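Local coordinates for ESSB (Geobacillus thermodenitrificans, PDB 4ANO), which forms an integral membrane component of the type VII secretion system, this chain being its cytoplasmic fragment, which probably adopts a pseudokinase-like fold, at residues K8-T13 with I109-N114; I92-K97 with P123-V128; A178-Q183 with L191-K196. One frame throughout, in Å; residues are numbered along the deposited sequence. Where two conformers were deposited one is given.

The three contacts run through one chain. Contact 1 seats the first helix on the loop 109-114, contact 2 lays helix 84-98 on strand 123-125, and contact 3 pairs two helices nearer the C-terminus. Contacts 1 and 2, their centres 14 Å apart, touch directly: N114 OD1 lies 2.7 Å from H127 N and N114 O 2.9 Å from L126 N, probable hydrogen bonds that tie the loop to the residues just after strand 123-125. Contact 2 reaches contact 3, its centre 18 Å away, through apolar packing such as I92 CG1 on L194 CB at 3.7 Å. Contacts 1 and 3 do not touch; their nearest atoms are about 10 Å apart.

Contact 1 of 3, residues K8-T13 with I109-N114; sequences KTYLET and IVCPEN
T9 and E113 carry the polar side of this contact. T9 OG1 donates to the syn lone pair of E113 OE1 at 2.8 Å, the two side chains crossing at about a right angle. The same hydroxyl, placed between its own N and carbonyl carbon (chi1 58°), accepts from E12 N at the start of helix 10-15. E12 OE1 in turn takes the N-H of T9 at 3.1 Å, so the two residues close a capping box. Two waters extend the link: one donates to both T9 OG1 and E113 OE2, the other accepts from L11 N and donates to E113 OE1, 2.6 Å from that oxygen.

The apolar side is led by L11, in the conformer given. Its CG rests on C111 SG at 3.5 Å, CD2 meets I109 CD1 at 3.8 Å, and CD1 lies along CB and CG of E113 and also against its OE1. Y10 brings CD2 to within 4.0 Å of C111 CB, while the sulfur stands at the edge of the ring, 5.4 Å from its centroid; the phenol oxygen bonds to E147.

Within the loop, N114 ND2 reaches I109 O nearly in its own amide plane, and N114 OD1 turns to H127 N.

The loop probably corresponds to the catalytic loop of kinase-like folds. Through T9 OG1, and through water to L11 N, E113 holds its carboxylate at a helix N-terminus, where the helix dipole would probably favour its negative charge.

Contact 2 of 3, residues I92-K97 with P123-V128; sequences IHLVSK and PFFLHV
P123 turns CG and CD of its ring to helix 84-98: CD lies 3.6 Å from H93 CB, and CG stands 3.7 Å from L94 CA. The proline thus leans on the backbone of L94 and the first side-chain carbon of H93. H93 offers P123 its CB alone, for its imidazole leads away from the strand and makes a weak hydrogen bond from ND1 to L121 O.

L94 leaves the helix alongside the strand, and only its end comes closer. With CG anti to the backbone N (chi1 177°), it carries CD1 to F125 CZ at 4.0 Å, and the two side chains cross at about a right angle. L115 of the neighbouring strand touches both of them.

Helix and strand approach to 8.9 Å between their short axes, their directions 47° apart. In the kinase-like fold suggested for this family, this is probably the helix that precedes the catalytic loop, packed against the small sheet that follows it; here strand 115-117 lies beside 123-125 in that sheet.

K97, in the conformer given, runs past F125 in the opposite direction. Its CE meets the ring at the edge, near the ring plane, 3.6 Å from F125 CE2, while CD passes 3.9 Å from P123 O. The lysine's part is thus made by its methylenes. F125 also meets F108, with the ring planes inclined at about 45°.

Contact 3 of 3, residues A178-Q183 with L191-K196; sequences AKELWQ and LAVLEK
An antiparallel helical hairpin is made here, helix 176-183 turning through a short connection into helix 187-207, in what is probably the C-terminal lobe of a pseudokinase-like fold. The axes of the two short segments approach to 9.3 Å, and their directions lie 162° apart.

V193 is the residue that fills the interface, its CB directed toward the other helix. With CG1 anti to its backbone N (chi1 163°), it spreads its two methyls over different parts of the partner: CG1 lies against L181 CG at 3.7 Å and also against E180 CB at 3.8 Å, while CG2 rests on the carbonyl oxygen E180 O at 3.7 Å. I177, a turn before L181 on helix 176-183, touches V193 as well. Replacing V193 by an alanine would remove both methyls and would probably leave L181 CG and E180 CB facing a gap between the two helices.

On the buried side, L181 and L194 cross at about a right angle, with L181 CD2 3.9 Å from L194 CG. L194 goes on to meet I92, V95 and V152, and L181 meets L153, so the hairpin is fastened to helices 84-98 and 141-155.

Charges close the outer side. E180 extends its carboxylate across the path of K196, whose chain, in the conformer given, bends at its last two torsions to bring the ammonium round. K196 also has a weak, long ion pair with E200. Its reach to E180 is likewise a long salt bridge, resting on that one conformer, with K196 NZ 3.7 Å from E180 OE2.

Contact 1 of 3, residues K8-T13 with I109-N114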
ATOM      1  N   LYS A   8      -3.794 -17.817  -2.476  0.50 42.98           N
ATOM      2  CA  LYS A   8      -3.102 -16.598  -2.929  0.50 40.06           C
ATOM      3  C   LYS A   8      -3.618 -15.316  -2.275  0.50 38.35           C
ATOM      4  O   LYS A   8      -4.817 -15.161  -2.018  0.50 38.80           O
ATOM      5  CB  LYS A   8      -3.083 -16.460  -4.462  0.50 39.78           C
ATOM      6  CG  LYS A   8      -2.364 -17.597  -5.157  0.50 40.95           C
ATOM      7  CD  LYS A   8      -2.295 -17.430  -6.667  0.50 40.59           C
ATOM      8  CE  LYS A   8      -0.919 -16.892  -7.138  0.50 38.98           C
ATOM      9  NZ  LYS A   8      -1.052 -16.295  -8.525  0.50 32.70           N
ATOM     10  N   THR A   9      -2.686 -14.407  -2.030  1.00 36.14           N
ATOM     11  CA  THR A   9      -2.949 -13.141  -1.329  1.00 33.15           C
ATOM     12  C   THR A   9      -3.599 -12.152  -2.304  1.00 29.94           C
ATOM     13  O   THR A   9      -3.704 -12.435  -3.462  1.00 28.74           O
ATOM     14  CB  THR A   9      -1.672 -12.543  -0.765  1.00 33.11           C
ATOM     15  OG1 THR A   9      -0.730 -12.317  -1.817  1.00 32.27           O
ATOM     16  CG2 THR A   9      -1.060 -13.483   0.299  1.00 33.25           C
ATOM     17  N   TYR A  10      -4.011 -10.993  -1.817  1.00 28.08           N
ATOM     18  CA  TYR A  10      -4.560 -10.005  -2.738  1.00 27.27           C
ATOM     19  C   TYR A  10      -3.499  -9.630  -3.831  1.00 25.09           C
ATOM     20  O   TYR A  10      -3.819  -9.602  -5.031  1.00 26.76           O
ATOM     21  CB  TYR A  10      -4.932  -8.760  -1.926  1.00 27.06           C
ATOM     22  CG  TYR A  10      -5.497  -7.656  -2.784  1.00 22.39           C
ATOM     23  CD1 TYR A  10      -6.767  -7.737  -3.299  1.00 25.04           C
ATOM     24  CD2 TYR A  10      -4.724  -6.533  -3.053  1.00 24.34           C
ATOM     25  CE1 TYR A  10      -7.275  -6.730  -4.066  1.00 24.74           C
ATOM     26  CE2 TYR A  10      -5.217  -5.473  -3.812  1.00 19.99           C
ATOM     27  CZ  TYR A  10      -6.497  -5.570  -4.311  1.00 20.88           C
ATOM     28  OH  TYR A  10      -6.945  -4.590  -5.115  1.00 23.04           O
ATOM     29  N   LEU A  11      -2.283  -9.308  -3.413  0.50 26.21           N
ATOM     30  CA  LEU A  11      -1.200  -9.010  -4.361  0.50 25.93           C
ATOM     31  C   LEU A  11      -1.127 -10.097  -5.407  0.50 25.76           C
ATOM     32  O   LEU A  11      -1.212  -9.850  -6.628  0.50 23.20           O
ATOM     33  CB  LEU A  11       0.127  -8.983  -3.620  0.50 26.34           C
ATOM     34  CG  LEU A  11       0.593  -7.659  -3.044  0.50 25.98           C
ATOM     35  CD1 LEU A  11       1.941  -7.841  -2.372  0.50 25.61           C
ATOM     36  CD2 LEU A  11       0.639  -6.510  -4.087  0.50 21.70           C
ATOM     37  N   GLU A  12      -0.962 -11.329  -4.939  1.00 24.84           N
ATOM     38  CA  GLU A  12      -0.807 -12.435  -5.937  1.00 27.26           C
ATOM     39  C   GLU A  12      -1.903 -12.509  -6.961  1.00 27.28           C
ATOM     40  O   GLU A  12      -1.688 -12.675  -8.166  1.00 28.06           O
ATOM     41  CB  GLU A  12      -0.658 -13.770  -5.214  1.00 28.15           C
ATOM     42  CG  GLU A  12       0.673 -13.850  -4.570  1.00 28.94           C
ATOM     43  CD  GLU A  12       0.851 -15.215  -3.934  1.00 36.89           C
ATOM     44  OE1 GLU A  12      -0.028 -15.542  -3.114  1.00 39.58           O
ATOM     45  OE2 GLU A  12       1.824 -15.940  -4.254  1.00 34.47           O
ATOM     46  N   THR A  13      -3.135 -12.395  -6.493  1.00 27.31           N
ATOM     47  CA  THR A  13      -4.296 -12.418  -7.330  1.00 27.90           C
ATOM     48  C   THR A  13      -4.354 -11.236  -8.313  1.00 27.59           C
ATOM     49  O   THR A  13      -4.662 -11.427  -9.519  1.00 26.19           O
ATOM     50  CB  THR A  13      -5.574 -12.482  -6.423  1.00 28.81           C
ATOM     51  OG1 THR A  13      -5.506 -13.683  -5.647  1.00 35.48           O
ATOM     52  CG2 THR A  13      -6.818 -12.556  -7.272  1.00 31.46           C
ATOM     53  N   ILE A 109       0.065  -0.320  -6.465  1.00 17.55           N
ATOM     54  CA  ILE A 109      -0.939  -1.243  -5.844  1.00 17.63           C
ATOM     55  C   ILE A 109      -0.760  -1.148  -4.342  1.00 16.94           C
ATOM     56  O   ILE A 109       0.355  -1.391  -3.792  1.00 17.28           O
ATOM     57  CB  ILE A 109      -0.892  -2.705  -6.381  1.00 16.98           C
ATOM     58  CG1 ILE A 109      -1.773  -3.673  -5.520  1.00 17.51           C
ATOM     59  CG2 ILE A 109       0.599  -3.308  -6.451  1.00 19.19           C
ATOM     60  CD1 ILE A 109      -2.087  -4.975  -6.326  1.00 21.72           C
ATOM     61  N   VAL A 110      -1.876  -0.829  -3.635  1.00 17.20           N
ATOM     62  CA  VAL A 110      -1.782  -0.513  -2.218  1.00 17.68           C
ATOM     63  C   VAL A 110      -2.446  -1.621  -1.394  1.00 18.70           C
ATOM     64  O   VAL A 110      -3.649  -1.929  -1.506  1.00 19.85           O
ATOM     65  CB  VAL A 110      -2.440   0.846  -1.895  1.00 16.42           C
ATOM     66  CG1 VAL A 110      -2.396   1.109  -0.395  1.00 18.70           C
ATOM     67  CG2 VAL A 110      -1.766   1.958  -2.727  1.00 19.25           C
ATOM     68  N   CYS A 111      -1.671  -2.266  -0.530  1.00 18.65           N
ATOM     69  CA  CYS A 111      -2.187  -3.256   0.391  1.00 16.65           C
ATOM     70  C   CYS A 111      -1.105  -3.473   1.458  1.00 20.10           C
ATOM     71  O   CYS A 111       0.034  -3.125   1.194  1.00 21.36           O
ATOM     72  CB  CYS A 111      -2.708  -4.517  -0.263  1.00 18.87           C
ATOM     73  SG  CYS A 111      -1.279  -5.365  -1.155  0.99 23.79           S
ATOM     74  N   PRO A 112      -1.450  -4.041   2.616  1.00 19.76           N
ATOM     75  CA  PRO A 112      -0.478  -4.146   3.715  1.00 22.28           C
ATOM     76  C   PRO A 112       0.731  -4.998   3.334  1.00 20.71           C
ATOM     77  O   PRO A 112       1.846  -4.619   3.741  1.00 25.09           O
ATOM     78  CB  PRO A 112      -1.316  -4.809   4.862  1.00 23.32           C
ATOM     79  CG  PRO A 112      -2.678  -4.158   4.626  1.00 24.24           C
ATOM     80  CD  PRO A 112      -2.844  -4.189   3.095  1.00 20.68           C
ATOM     81  N   GLU A 113       0.557  -6.005   2.486  1.00 24.39           N
ATOM     82  CA  GLU A 113       1.672  -6.929   2.132  1.00 24.40           C
ATOM     83  C   GLU A 113       2.695  -6.166   1.297  1.00 24.15           C
ATOM     84  O   GLU A 113       3.879  -6.592   1.185  1.00 26.54           O
ATOM     85  CB  GLU A 113       1.173  -8.099   1.278  1.00 26.77           C
ATOM     86  CG  GLU A 113       2.149  -9.231   1.190  1.00 35.29           C
ATOM     87  CD  GLU A 113       1.681 -10.422   0.360  1.00 39.84           C
ATOM     88  OE1 GLU A 113       0.677 -10.363  -0.408  1.00 39.64           O
ATOM     89  OE2 GLU A 113       2.381 -11.458   0.510  1.00 46.91           O
ATOM     90  N   ASN A 114       2.249  -5.095   0.655  1.00 19.97           N
ATOM     91  CA  ASN A 114       3.115  -4.372  -0.270  1.00 20.54           C
ATOM     92  C   ASN A 114       3.767  -3.130   0.289  1.00 20.22           C
ATOM     93  O   ASN A 114       4.330  -2.336  -0.459  1.00 23.65           O
ATOM     94  CB  ASN A 114       2.329  -4.030  -1.534  1.00 19.18           C
ATOM     95  CG  ASN A 114       3.222  -3.834  -2.724  1.00 21.14           C
ATOM     96  OD1 ASN A 114       4.287  -4.483  -2.874  1.00 22.51           O
ATOM     97  ND2 ASN A 114       2.791  -2.927  -3.615  1.00 19.79           N
TER
HETATM   98  O   HOH W   1       2.020 -13.532  -1.073  1.00 38.09           O
HETATM   99  O   HOH W   2      -1.677  -9.167  -0.438  1.00 28.44           O

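Contact 2 of 3, residues I92-K97 with P123-V128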
ATOM      1  N   ILE A  92      -1.955   9.213   6.633  1.00 25.68           N
ATOM      2  CA  ILE A  92      -1.868  10.477   5.878  1.00 25.25           C
ATOM      3  C   ILE A  92      -0.710  10.564   4.877  1.00 27.01           C
ATOM      4  O   ILE A  92      -0.921  10.949   3.709  1.00 26.99           O
ATOM      5  CB  ILE A  92      -1.925  11.701   6.872  1.00 27.00           C
ATOM      6  CG1 ILE A  92      -3.289  11.726   7.597  1.00 28.17           C
ATOM      7  CG2 ILE A  92      -1.632  13.000   6.156  1.00 27.08           C
ATOM      8  CD1 ILE A  92      -3.407  12.810   8.717  1.00 32.29           C
ATOM      9  N   HIS A  93       0.480  10.180   5.289  1.00 27.14           N
ATOM     10  CA  HIS A  93       1.596  10.104   4.372  1.00 29.87           C
ATOM     11  C   HIS A  93       1.326   9.130   3.227  1.00 27.01           C
ATOM     12  O   HIS A  93       1.678   9.416   2.099  1.00 25.25           O
ATOM     13  CB  HIS A  93       2.868   9.620   5.059  1.00 27.93           C
ATOM     14  CG  HIS A  93       3.362  10.507   6.167  1.00 37.07           C
ATOM     15  ND1 HIS A  93       3.820   9.994   7.358  1.00 39.29           N
ATOM     16  CD2 HIS A  93       3.491  11.854   6.266  1.00 42.10           C
ATOM     17  CE1 HIS A  93       4.198  10.980   8.158  1.00 43.12           C
ATOM     18  NE2 HIS A  93       3.992  12.123   7.526  1.00 43.86           N
ATOM     19  N   LEU A  94       0.725   7.984   3.506  1.00 26.03           N
ATOM     20  CA  LEU A  94       0.322   7.046   2.437  1.00 24.79           C
ATOM     21  C   LEU A  94      -0.607   7.687   1.425  1.00 25.01           C
ATOM     22  O   LEU A  94      -0.395   7.612   0.198  1.00 24.38           O
ATOM     23  CB  LEU A  94      -0.358   5.785   3.048  1.00 21.92           C
ATOM     24  CG  LEU A  94      -0.860   4.796   1.973  1.00 24.26           C
ATOM     25  CD1 LEU A  94       0.242   4.192   1.139  1.00 25.46           C
ATOM     26  CD2 LEU A  94      -1.590   3.618   2.703  1.00 22.64           C
ATOM     27  N   VAL A  95      -1.611   8.383   1.916  1.00 23.90           N
ATOM     28  CA  VAL A  95      -2.625   8.943   0.997  1.00 25.80           C
ATOM     29  C   VAL A  95      -1.946  10.060   0.203  1.00 28.09           C
ATOM     30  O   VAL A  95      -2.120  10.142  -0.983  1.00 26.23           O
ATOM     31  CB  VAL A  95      -3.867   9.490   1.779  1.00 26.22           C
ATOM     32  CG1 VAL A  95      -4.822  10.211   0.838  1.00 28.60           C
ATOM     33  CG2 VAL A  95      -4.562   8.342   2.514  1.00 26.14           C
ATOM     34  N   SER A  96      -1.078  10.835   0.843  0.50 28.18           N
ATOM     35  CA  SER A  96      -0.300  11.863   0.114  0.50 30.70           C
ATOM     36  C   SER A  96       0.678  11.358  -0.980  0.50 30.10           C
ATOM     37  O   SER A  96       1.064  12.115  -1.891  0.50 31.69           O
ATOM     38  CB  SER A  96       0.426  12.787   1.104  0.50 31.51           C
ATOM     39  OG  SER A  96       1.677  12.228   1.511  0.50 35.40           O
ATOM     40  N   LYS A  97       1.066  10.081  -0.916  0.50 27.74           N
ATOM     41  CA  LYS A  97       2.048   9.518  -1.849  0.50 26.98           C
ATOM     42  C   LYS A  97       1.406   8.969  -3.094  0.50 26.05           C
ATOM     43  O   LYS A  97       2.028   8.940  -4.156  0.50 26.68           O
ATOM     44  CB  LYS A  97       2.850   8.402  -1.196  0.50 26.52           C
ATOM     45  CG  LYS A  97       3.727   7.671  -2.141  0.50 28.24           C
ATOM     46  CD  LYS A  97       4.964   7.150  -1.475  0.50 31.95           C
ATOM     47  CE  LYS A  97       5.533   6.046  -2.319  0.50 30.23           C
ATOM     48  NZ  LYS A  97       5.985   6.454  -3.702  0.50 32.78           N
ATOM     49  N   PRO A 123       5.745   5.775   4.110  1.00 30.12           N
ATOM     50  CA  PRO A 123       5.603   4.432   3.486  1.00 28.85           C
ATOM     51  C   PRO A 123       6.338   4.279   2.184  1.00 25.30           C
ATOM     52  O   PRO A 123       6.571   5.255   1.499  1.00 28.48           O
ATOM     53  CB  PRO A 123       4.098   4.301   3.290  1.00 28.66           C
ATOM     54  CG  PRO A 123       3.731   5.783   2.907  1.00 28.91           C
ATOM     55  CD  PRO A 123       4.564   6.647   3.847  1.00 30.47           C
ATOM     56  N   PHE A 124       6.773   3.056   1.902  1.00 22.65           N
ATOM     57  CA  PHE A 124       7.370   2.655   0.661  1.00 22.52           C
ATOM     58  C   PHE A 124       6.716   1.416   0.134  1.00 21.75           C
ATOM     59  O   PHE A 124       6.423   0.489   0.849  1.00 22.46           O
ATOM     60  CB  PHE A 124       8.853   2.364   0.805  1.00 22.23           C
ATOM     61  CG  PHE A 124       9.663   3.573   1.133  1.00 23.40           C
ATOM     62  CD1 PHE A 124       9.533   4.208   2.424  1.00 24.58           C
ATOM     63  CD2 PHE A 124      10.486   4.156   0.176  1.00 30.26           C
ATOM     64  CE1 PHE A 124      10.279   5.406   2.715  1.00 26.74           C
ATOM     65  CE2 PHE A 124      11.202   5.331   0.460  1.00 33.87           C
ATOM     66  CZ  PHE A 124      11.085   5.951   1.713  1.00 26.13           C
ATOM     67  N   PHE A 125       6.571   1.334  -1.196  1.00 23.39           N
ATOM     68  CA  PHE A 125       6.031   0.143  -1.818  1.00 21.37           C
ATOM     69  C   PHE A 125       7.087  -0.829  -2.177  1.00 22.96           C
ATOM     70  O   PHE A 125       8.198  -0.426  -2.616  1.00 26.04           O
ATOM     71  CB  PHE A 125       5.258   0.513  -3.125  1.00 22.31           C
ATOM     72  CG  PHE A 125       4.092   1.332  -2.874  1.00 24.61           C
ATOM     73  CD1 PHE A 125       2.927   0.741  -2.414  1.00 26.22           C
ATOM     74  CD2 PHE A 125       4.132   2.691  -3.027  1.00 29.84           C
ATOM     75  CE1 PHE A 125       1.814   1.479  -2.156  1.00 30.57           C
ATOM     76  CE2 PHE A 125       3.042   3.468  -2.718  1.00 35.23           C
ATOM     77  CZ  PHE A 125       1.879   2.867  -2.251  1.00 35.03           C
ATOM     78  N   LEU A 126       6.789  -2.104  -2.060  1.00 22.87           N
ATOM     79  CA  LEU A 126       7.625  -3.125  -2.464  1.00 22.62           C
ATOM     80  C   LEU A 126       7.532  -3.362  -3.962  1.00 23.44           C
ATOM     81  O   LEU A 126       8.474  -3.048  -4.704  1.00 28.24           O
ATOM     82  CB  LEU A 126       7.314  -4.432  -1.716  1.00 25.25           C
ATOM     83  CG  LEU A 126       7.689  -4.288  -0.222  1.00 27.25           C
ATOM     84  CD1 LEU A 126       7.019  -5.282   0.638  1.00 33.52           C
ATOM     85  CD2 LEU A 126       9.230  -4.404  -0.091  1.00 26.88           C
ATOM     86  N   HIS A 127       6.428  -3.893  -4.402  1.00 20.31           N
ATOM     87  CA  HIS A 127       6.200  -4.126  -5.841  1.00 20.07           C
ATOM     88  C   HIS A 127       5.505  -2.901  -6.486  1.00 19.12           C
ATOM     89  O   HIS A 127       4.605  -2.332  -5.891  1.00 19.69           O
ATOM     90  CB  HIS A 127       5.294  -5.306  -6.067  1.00 19.39           C
ATOM     91  CG  HIS A 127       4.916  -5.476  -7.514  1.00 22.03           C
ATOM     92  ND1 HIS A 127       5.802  -5.900  -8.474  1.00 21.03           N
ATOM     93  CD2 HIS A 127       3.807  -5.097  -8.166  1.00 18.22           C
ATOM     94  CE1 HIS A 127       5.234  -5.835  -9.663  1.00 21.19           C
ATOM     95  NE2 HIS A 127       3.994  -5.396  -9.503  1.00 21.18           N
ATOM     96  N   VAL A 128       5.943  -2.537  -7.708  1.00 20.16           N
ATOM     97  CA  VAL A 128       5.280  -1.420  -8.447  1.00 18.69           C
ATOM     98  C   VAL A 128       5.075  -1.909  -9.863  1.00 16.70           C
ATOM     99  O   VAL A 128       5.871  -2.708 -10.376  1.00 20.24           O
ATOM    100  CB  VAL A 128       6.247  -0.245  -8.435  1.00 20.47           C
ATOM    101  CG1 VAL A 128       5.684   0.858  -9.209  1.00 21.03           C
ATOM    102  CG2 VAL A 128       6.450   0.303  -6.934  1.00 23.25           C
TER

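Contact 3 of 3, residues A178-Q183 with L191-K196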
ATOM      1  N   ALA A 178     -14.713   5.668  10.201  1.00 49.97           N
ATOM      2  CA  ALA A 178     -14.611   4.685   9.155  1.00 49.37           C
ATOM      3  C   ALA A 178     -15.641   4.972   8.082  1.00 48.76           C
ATOM      4  O   ALA A 178     -15.308   4.999   6.897  1.00 48.51           O
ATOM      5  CB  ALA A 178     -14.776   3.287   9.702  1.00 50.67           C
ATOM      6  N   LYS A 179     -16.881   5.259   8.515  1.00 50.27           N
ATOM      7  CA  LYS A 179     -18.004   5.505   7.589  1.00 50.69           C
ATOM      8  C   LYS A 179     -17.725   6.706   6.726  1.00 48.83           C
ATOM      9  O   LYS A 179     -18.004   6.699   5.533  1.00 48.69           O
ATOM     10  CB  LYS A 179     -19.354   5.720   8.344  1.00 53.45           C
ATOM     11  CG  LYS A 179     -20.537   6.012   7.362  1.00 57.84           C
ATOM     12  CD  LYS A 179     -21.853   6.412   8.038  1.00 69.69           C
ATOM     13  CE  LYS A 179     -22.996   6.385   7.005  1.00 72.62           C
ATOM     14  NZ  LYS A 179     -24.273   6.347   7.740  1.00 80.62           N
ATOM     15  N   GLU A 180     -17.146   7.724   7.345  1.00 47.18           N
ATOM     16  CA  GLU A 180     -16.712   8.905   6.649  1.00 48.15           C
ATOM     17  C   GLU A 180     -15.653   8.554   5.623  1.00 44.98           C
ATOM     18  O   GLU A 180     -15.666   9.058   4.491  1.00 44.59           O
ATOM     19  CB  GLU A 180     -16.117   9.882   7.638  1.00 47.57           C
ATOM     20  CG  GLU A 180     -17.171  10.761   8.285  1.00 56.28           C
ATOM     21  CD  GLU A 180     -16.565  11.931   9.046  1.00 60.39           C
ATOM     22  OE1 GLU A 180     -15.993  12.835   8.387  1.00 62.44           O
ATOM     23  OE2 GLU A 180     -16.687  11.949  10.288  1.00 63.27           O
ATOM     24  N   LEU A 181     -14.705   7.702   6.014  1.00 43.54           N
ATOM     25  CA  LEU A 181     -13.674   7.267   5.052  1.00 42.33           C
ATOM     26  C   LEU A 181     -14.221   6.498   3.843  1.00 42.39           C
ATOM     27  O   LEU A 181     -13.923   6.898   2.714  1.00 41.85           O
ATOM     28  CB  LEU A 181     -12.555   6.498   5.733  1.00 41.35           C
ATOM     29  CG  LEU A 181     -11.522   7.161   6.639  1.00 43.79           C
ATOM     30  CD1 LEU A 181     -11.029   6.085   7.532  1.00 44.04           C
ATOM     31  CD2 LEU A 181     -10.338   7.665   5.857  1.00 44.18           C
ATOM     32  N   TRP A 182     -15.038   5.447   4.031  1.00 43.16           N
ATOM     33  CA  TRP A 182     -15.689   4.772   2.868  1.00 46.09           C
ATOM     34  C   TRP A 182     -16.508   5.683   1.984  1.00 47.82           C
ATOM     35  O   TRP A 182     -16.551   5.492   0.739  1.00 48.39           O
ATOM     36  CB  TRP A 182     -16.601   3.623   3.297  1.00 48.09           C
ATOM     37  CG  TRP A 182     -15.864   2.490   3.679  1.00 49.36           C
ATOM     38  CD1 TRP A 182     -15.878   1.877   4.888  1.00 49.21           C
ATOM     39  CD2 TRP A 182     -14.929   1.780   2.865  1.00 48.08           C
ATOM     40  NE1 TRP A 182     -15.011   0.814   4.887  1.00 51.96           N
ATOM     41  CE2 TRP A 182     -14.401   0.740   3.660  1.00 47.65           C
ATOM     42  CE3 TRP A 182     -14.451   1.944   1.556  1.00 49.09           C
ATOM     43  CZ2 TRP A 182     -13.444  -0.147   3.176  1.00 50.33           C
ATOM     44  CZ3 TRP A 182     -13.503   1.059   1.081  1.00 45.59           C
ATOM     45  CH2 TRP A 182     -13.016   0.022   1.884  1.00 45.99           C
ATOM     46  N   GLN A 183     -17.182   6.638   2.636  0.50 49.70           N
ATOM     47  CA  GLN A 183     -18.023   7.623   1.969  0.50 51.86           C
ATOM     48  C   GLN A 183     -17.253   8.498   0.991  0.50 51.31           C
ATOM     49  O   GLN A 183     -17.795   8.909  -0.032  0.50 52.36           O
ATOM     50  CB  GLN A 183     -18.711   8.519   3.002  0.50 54.99           C
ATOM     51  CG  GLN A 183     -19.965   7.969   3.584  0.50 56.44           C
ATOM     52  CD  GLN A 183     -20.653   9.002   4.425  0.50 59.63           C
ATOM     53  OE1 GLN A 183     -20.867  10.130   3.983  0.50 62.50           O
ATOM     54  NE2 GLN A 183     -20.973   8.642   5.648  0.50 61.13           N
ATOM     55  N   LEU A 191      -8.221  12.249   2.364  1.00 35.02           N
ATOM     56  CA  LEU A 191      -7.241  13.044   3.110  1.00 35.73           C
ATOM     57  C   LEU A 191      -7.922  14.045   4.073  1.00 37.64           C
ATOM     58  O   LEU A 191      -7.526  14.136   5.243  1.00 40.16           O
ATOM     59  CB  LEU A 191      -6.249  13.705   2.162  1.00 38.31           C
ATOM     60  CG  LEU A 191      -5.145  14.502   2.848  1.00 39.69           C
ATOM     61  CD1 LEU A 191      -4.218  13.515   3.506  1.00 40.13           C
ATOM     62  CD2 LEU A 191      -4.370  15.341   1.851  1.00 40.92           C
ATOM     63  N   ALA A 192      -8.988  14.731   3.642  1.00 39.14           N
ATOM     64  CA  ALA A 192      -9.747  15.618   4.579  1.00 40.35           C
ATOM     65  C   ALA A 192     -10.314  14.928   5.818  1.00 39.79           C
ATOM     66  O   ALA A 192     -10.276  15.524   6.935  1.00 40.12           O
ATOM     67  CB  ALA A 192     -10.863  16.311   3.843  1.00 44.41           C
ATOM     68  N   VAL A 193     -10.822  13.695   5.638  1.00 37.05           N
ATOM     69  CA  VAL A 193     -11.457  12.914   6.718  1.00 35.84           C
ATOM     70  C   VAL A 193     -10.348  12.554   7.721  1.00 33.46           C
ATOM     71  O   VAL A 193     -10.461  12.826   8.941  1.00 35.26           O
ATOM     72  CB  VAL A 193     -12.169  11.600   6.213  1.00 34.82           C
ATOM     73  CG1 VAL A 193     -12.436  10.651   7.371  1.00 37.94           C
ATOM     74  CG2 VAL A 193     -13.529  11.939   5.386  1.00 39.64           C
ATOM     75  N   LEU A 194      -9.246  12.020   7.204  1.00 33.98           N
ATOM     76  CA  LEU A 194      -8.079  11.756   8.043  1.00 31.80           C
ATOM     77  C   LEU A 194      -7.588  12.992   8.794  1.00 35.70           C
ATOM     78  O   LEU A 194      -7.161  12.857   9.963  1.00 35.73           O
ATOM     79  CB  LEU A 194      -6.921  11.135   7.279  1.00 31.15           C
ATOM     80  CG  LEU A 194      -7.145   9.724   6.768  1.00 25.37           C
ATOM     81  CD1 LEU A 194      -6.062   9.350   5.798  1.00 23.29           C
ATOM     82  CD2 LEU A 194      -7.102   8.743   7.985  1.00 29.17           C
ATOM     83  N   GLU A 195      -7.628  14.166   8.155  1.00 38.59           N
ATOM     84  CA  GLU A 195      -7.061  15.329   8.805  1.00 41.11           C
ATOM     85  C   GLU A 195      -7.890  15.734   9.997  1.00 41.27           C
ATOM     86  O   GLU A 195      -7.352  16.091  11.044  1.00 41.95           O
ATOM     87  CB  GLU A 195      -6.915  16.499   7.867  1.00 43.78           C
ATOM     88  CG  GLU A 195      -5.692  17.325   8.284  1.00 49.65           C
ATOM     89  CD  GLU A 195      -4.418  16.719   7.750  1.00 49.69           C
ATOM     90  OE1 GLU A 195      -4.368  16.493   6.526  1.00 50.61           O
ATOM     91  OE2 GLU A 195      -3.479  16.485   8.530  1.00 53.24           O
ATOM     92  N   LYS A 196      -9.214  15.679   9.865  0.50 42.30           N
ATOM     93  CA  LYS A 196     -10.063  15.983  11.023  0.50 42.78           C
ATOM     94  C   LYS A 196      -9.863  14.930  12.122  0.50 41.68           C
ATOM     95  O   LYS A 196      -9.891  15.254  13.341  0.50 40.79           O
ATOM     96  CB  LYS A 196     -11.546  16.108  10.627  0.50 45.69           C
ATOM     97  CG  LYS A 196     -12.417  16.742  11.707  0.50 46.36           C
ATOM     98  CD  LYS A 196     -13.914  16.610  11.393  0.50 49.18           C
ATOM     99  CE  LYS A 196     -14.592  15.482  12.182  0.50 47.29           C
ATOM    100  NZ  LYS A 196     -14.124  14.138  11.711  0.50 41.10           N
TER